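Local coordinates for protein iron transport multicopper oxidase FET3 (Saccharomyces cerevisiae, PDB 1ZPU) that oxidises ferrous to ferric iron at the expense of molecular oxygen, using four bound copper ions, so that yeast can take up iron with high affinity, at residues S153-Y158 with H468-L473. Sequence-based numbering, arbitrary orientation.
With CU1 (copper (I) ion), chain B.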
loop_
_atom_site.group_PDB
_atom_site.type_symbol
_atom_site.label_atom_id
_atom_site.label_comp_id
_atom_site.label_asym_id
_atom_site.label_seq_id
_atom_site.Cartn_x
_atom_site.Cartn_y
_atom_site.Cartn_z
ATOM N N SER A 153 4.938 -21.838 -6.857
ATOM C CA SER A 153 5.048 -21.834 -8.312
ATOM C C SER A 153 5.250 -20.430 -8.891
ATOM O O SER A 153 5.566 -20.302 -10.069
ATOM C CB SER A 153 3.871 -22.549 -8.981
ATOM O OG SER A 153 2.640 -22.054 -8.493
ATOM N N PHE A 154 5.092 -19.386 -8.079
ATOM C CA PHE A 154 5.385 -18.029 -8.544
ATOM C C PHE A 154 6.880 -17.740 -8.578
ATOM O O PHE A 154 7.403 -17.251 -9.575
ATOM C CB PHE A 154 4.708 -16.971 -7.680
ATOM C CG PHE A 154 5.100 -15.573 -8.033
ATOM C CD1 PHE A 154 4.969 -15.108 -9.347
ATOM C CD2 PHE A 154 5.584 -14.709 -7.054
ATOM C CE1 PHE A 154 5.327 -13.803 -9.688
ATOM C CE2 PHE A 154 5.938 -13.396 -7.368
ATOM C CZ PHE A 154 5.815 -12.937 -8.690
ATOM N N MET A 155 7.548 -18.006 -7.465
ATOM C CA MET A 155 8.979 -17.827 -7.358
ATOM C C MET A 155 9.620 -19.176 -7.662
ATOM O O MET A 155 10.019 -19.909 -6.754
ATOM C CB MET A 155 9.333 -17.359 -5.950
ATOM C CG MET A 155 10.297 -16.190 -5.925
ATOM S SD MET A 155 9.444 -14.610 -6.109
ATOM C CE MET A 155 8.728 -14.526 -4.480
ATOM N N SER A 156 9.704 -19.501 -8.947
ATOM C CA SER A 156 10.001 -20.854 -9.384
ATOM C C SER A 156 10.765 -20.821 -10.694
ATOM O O SER A 156 10.595 -19.885 -11.477
ATOM C CB SER A 156 8.683 -21.618 -9.578
ATOM O OG SER A 156 8.908 -22.911 -10.114
ATOM N N VAL A 157 11.582 -21.849 -10.936
ATOM C CA VAL A 157 12.263 -22.009 -12.216
ATOM C C VAL A 157 11.289 -22.321 -13.349
ATOM O O VAL A 157 11.622 -22.143 -14.513
ATOM C CB VAL A 157 13.334 -23.116 -12.182
ATOM C CG1 VAL A 157 14.607 -22.606 -11.565
ATOM C CG2 VAL A 157 12.822 -24.342 -11.448
ATOM N N TYR A 158 10.095 -22.793 -13.014
ATOM C CA TYR A 158 9.093 -23.048 -14.040
ATOM C C TYR A 158 8.229 -21.809 -14.297
ATOM O O TYR A 158 7.184 -21.886 -14.946
ATOM C CB TYR A 158 8.265 -24.278 -13.694
ATOM C CG TYR A 158 9.118 -25.423 -13.205
ATOM C CD1 TYR A 158 9.136 -25.774 -11.857
ATOM C CD2 TYR A 158 9.936 -26.132 -14.076
ATOM C CE1 TYR A 158 9.934 -26.813 -11.393
ATOM C CE2 TYR A 158 10.730 -27.165 -13.622
ATOM C CZ TYR A 158 10.726 -27.502 -12.276
ATOM O OH TYR A 158 11.505 -28.537 -11.808
ATOM N N HIS A 468 5.212 -8.432 -6.423
ATOM C CA HIS A 468 6.412 -7.702 -6.762
ATOM C C HIS A 468 7.265 -7.393 -5.525
ATOM O O HIS A 468 8.509 -7.355 -5.596
ATOM C CB HIS A 468 6.071 -6.444 -7.560
ATOM C CG HIS A 468 5.365 -6.725 -8.854
ATOM N ND1 HIS A 468 4.763 -5.736 -9.606
ATOM C CD2 HIS A 468 5.147 -7.883 -9.520
ATOM C CE1 HIS A 468 4.215 -6.271 -10.679
ATOM N NE2 HIS A 468 4.431 -7.571 -10.648
ATOM N N LEU A 469 6.595 -7.177 -4.394
ATOM C CA LEU A 469 7.285 -7.016 -3.126
ATOM C C LEU A 469 7.985 -8.323 -2.739
ATOM O O LEU A 469 9.098 -8.302 -2.219
ATOM C CB LEU A 469 6.307 -6.582 -2.053
ATOM C CG LEU A 469 6.854 -6.267 -0.662
ATOM C CD1 LEU A 469 7.877 -5.106 -0.667
ATOM C CD2 LEU A 469 5.670 -5.994 0.274
ATOM N N LEU A 470 7.339 -9.454 -3.017
ATOM C CA LEU A 470 7.960 -10.772 -2.841
ATOM C C LEU A 470 9.165 -10.953 -3.737
ATOM O O LEU A 470 10.135 -11.615 -3.342
ATOM C CB LEU A 470 6.964 -11.902 -3.097
ATOM C CG LEU A 470 6.150 -12.284 -1.866
ATOM C CD1 LEU A 470 4.840 -12.949 -2.268
ATOM C CD2 LEU A 470 6.967 -13.181 -0.930
ATOM N N GLN A 471 9.100 -10.361 -4.931
ATOM C CA GLN A 471 10.216 -10.354 -5.869
ATOM C C GLN A 471 11.318 -9.374 -5.457
ATOM O O GLN A 471 12.349 -9.281 -6.119
ATOM C CB GLN A 471 9.707 -10.023 -7.258
ATOM C CG GLN A 471 8.983 -11.148 -7.952
ATOM C CD GLN A 471 8.560 -10.747 -9.348
ATOM O OE1 GLN A 471 7.477 -10.179 -9.543
ATOM N NE2 GLN A 471 9.420 -11.016 -10.333
ATOM N N GLY A 472 11.085 -8.635 -4.372
ATOM C CA GLY A 472 12.055 -7.682 -3.819
ATOM C C GLY A 472 12.081 -6.249 -4.354
ATOM O O GLY A 472 13.127 -5.605 -4.304
ATOM N N LEU A 473 10.943 -5.734 -4.838
ATOM C CA LEU A 473 10.877 -4.382 -5.394
ATOM C C LEU A 473 10.705 -3.380 -4.276
ATOM O O LEU A 473 9.623 -2.817 -4.109
ATOM C CB LEU A 473 9.697 -4.233 -6.352
ATOM C CG LEU A 473 9.945 -3.574 -7.718
ATOM C CD1 LEU A 473 8.652 -3.094 -8.362
ATOM C CD2 LEU A 473 10.989 -2.456 -7.698
HETATM CU CU CU1 B . 4.972 -3.703 -9.196
#
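Phe154 meets Gln471 with the edge of its ring: Phe154 CZ lies 3.3 Å from Gln471 OE1, which sits near the ring plane, while the amide stands almost perpendicular to the ring (84°). Phe154 reaches the amide because a chi1 of 174° sets its CG opposite the backbone N, sending the ring toward the helix end. Gln471 CG, 3.7 Å from Phe154 CZ, adds an aliphatic contact, and Gln471 NE2 donates to the backbone O of Asn332. Replacing Gln471 by an alanine would probably open a gap beside the Phe154 edge and leave the Asn332 carbonyl without this donor. The buried Phe154–Gln471 pair contrasts with the partly exposed side, where Met155, bent at chi2 and chi3, packs its CE 3.5 Å from Leu470 CB and 3.4 Å from Leu470 O. No hydrogen bond crosses. Two residues before Leu470, His468 binds the type 1 copper through ND1 (2.1 Å), together with His392 and Cys463. The contact thus joins the end of helix 147-154, in the second cupredoxin-like domain, to helix 466-470 in the third, closed by a Schellman motif (Gly472 phi 87°, Leu473 N to His468 O, Gly472 N to Leu469 O), beside strands 316-326 and 332-336.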